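Local coordinates for fucolectin-related protein (Streptococcus pneumoniae, PDB 2WMF), which probably hydrolyses host blood-group antigen glycans as the catalytic module of a family 98 glycoside hydrolase, at residues A424-G428 / N429-I433. Numbering follows the deposited sequence.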
# COMPACT_ATOMS: atom_id res chain seq x y z
N ALA A 424 3.80 5.17 -16.25
CA ALA A 424 2.77 6.24 -16.21
C ALA A 424 1.39 5.66 -16.43
O ALA A 424 1.20 4.80 -17.29
CB ALA A 424 3.05 7.37 -17.22
N GLN A 425 0.44 6.15 -15.64
CA GLN A 425 -0.95 5.74 -15.66
C GLN A 425 -1.83 6.99 -15.72
O GLN A 425 -1.67 7.88 -14.92
CB GLN A 425 -1.30 4.92 -14.42
CG GLN A 425 -2.70 4.40 -14.45
CD GLN A 425 -3.18 3.70 -13.17
OE1 GLN A 425 -4.33 3.17 -13.14
NE2 GLN A 425 -2.31 3.65 -12.11
N ARG A 426 -2.77 7.02 -16.66
CA ARG A 426 -3.77 8.10 -16.73
C ARG A 426 -4.96 7.72 -15.84
O ARG A 426 -5.49 6.62 -15.93
CB ARG A 426 -4.16 8.37 -18.15
CG ARG A 426 -5.03 9.61 -18.28
CD ARG A 426 -4.24 10.88 -18.16
NE ARG A 426 -5.16 12.01 -18.18
CZ ARG A 426 -4.79 13.28 -18.28
NH1 ARG A 426 -3.49 13.63 -18.25
NH2 ARG A 426 -5.71 14.24 -18.30
N VAL A 427 -5.26 8.62 -14.91
CA VAL A 427 -6.33 8.45 -13.93
C VAL A 427 -7.18 9.72 -14.00
O VAL A 427 -6.80 10.72 -13.45
CB VAL A 427 -5.76 8.24 -12.52
CG1 VAL A 427 -6.87 8.07 -11.49
CG2 VAL A 427 -4.81 7.03 -12.50
N GLY A 428 -8.29 9.67 -14.72
CA GLY A 428 -9.10 10.87 -14.91
C GLY A 428 -8.30 11.98 -15.54
O GLY A 428 -7.69 11.77 -16.58
N ASN A 429 -8.24 13.14 -14.88
CA ASN A 429 -7.49 14.30 -15.40
C ASN A 429 -6.08 14.39 -14.87
O ASN A 429 -5.49 15.45 -14.90
CB ASN A 429 -8.24 15.63 -15.13
CG ASN A 429 -8.45 15.92 -13.65
OD1 ASN A 429 -8.72 15.03 -12.86
ND2 ASN A 429 -8.38 17.18 -13.29
N SER A 430 -5.53 13.26 -14.43
CA SER A 430 -4.17 13.24 -13.90
C SER A 430 -3.29 12.12 -14.50
O SER A 430 -3.81 11.09 -14.97
CB SER A 430 -4.18 13.03 -12.39
OG SER A 430 -4.91 14.02 -11.72
N TRP A 431 -1.98 12.35 -14.44
CA TRP A 431 -0.99 11.33 -14.68
C TRP A 431 -0.35 10.96 -13.35
O TRP A 431 0.06 11.83 -12.58
CB TRP A 431 0.14 11.87 -15.59
CG TRP A 431 -0.18 11.95 -17.06
CD1 TRP A 431 -0.30 13.11 -17.83
CD2 TRP A 431 -0.29 10.86 -17.95
NE1 TRP A 431 -0.53 12.78 -19.15
CE2 TRP A 431 -0.49 11.40 -19.27
CE3 TRP A 431 -0.21 9.48 -17.78
CZ2 TRP A 431 -0.60 10.60 -20.39
CZ3 TRP A 431 -0.31 8.68 -18.92
CH2 TRP A 431 -0.53 9.25 -20.20
N TYR A 432 -0.24 9.65 -13.11
CA TYR A 432 0.45 9.06 -11.95
C TYR A 432 1.71 8.34 -12.51
O TYR A 432 1.60 7.48 -13.40
CB TYR A 432 -0.45 8.09 -11.18
CG TYR A 432 -1.42 8.84 -10.32
CD1 TYR A 432 -1.11 9.09 -8.99
CD2 TYR A 432 -2.57 9.43 -10.85
CE1 TYR A 432 -1.91 9.90 -8.19
CE2 TYR A 432 -3.41 10.26 -10.05
CZ TYR A 432 -3.09 10.49 -8.73
OH TYR A 432 -3.89 11.31 -7.95
N ILE A 433 2.88 8.70 -11.99
CA ILE A 433 4.15 8.39 -12.63
C ILE A 433 5.18 7.91 -11.59
O ILE A 433 5.25 8.44 -10.48
CB ILE A 433 4.74 9.67 -13.28
CG1 ILE A 433 3.75 10.28 -14.27
CG2 ILE A 433 6.09 9.42 -13.90
CD1 ILE A 433 3.65 11.77 -14.13
O HOH W 1 -7.15 12.49 -11.32
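Arg426 lies over the indole of Trp431 in a cation-pi and CH-pi contact across a tight antiparallel beta hairpin in the C-terminal family 98 region. Strand 423-427 is an edge strand of an antiparallel sheet, and 430-434 pairs next with 467-472. A type II' turn from Val427 to Ser430 closes the hairpin, and Gly428 supplies the positive phi its first corner calls for. Gln425 and Tyr432 form one hydrogen-bonded pair; Tyr432 N to Gln425 O is 2.9 Å and nearly straight at 172°. Val427 and Ser430 form the other. On the face shared with Ala424, Arg426 bends at chi2 (76°) and lays CD over the six-membered ring of Trp431, 4.0 Å from its centroid. Arg426 CZ lies 4.6 Å from the centroid of the Trp431 five-membered ring, over the ring face, with the guanidinium plane almost upright on the indole. A bent bond from Arg426 NE to Gly428 O (3.0 Å), its acceptor out of the guanidinium plane, links the side chain to the turn. On the other face, Val427 CG2 packs against Tyr432 CD2 at 3.7 Å. Beyond the hairpin, Arg426 NH1 forms a salt bridge with Glu472, and Trp431 NE1 donates to Pro449 O. These partners of Arg426, with a second cation-pi contact to Tyr451, probably stabilise its positive charge and hold its guanidinium beside the turn.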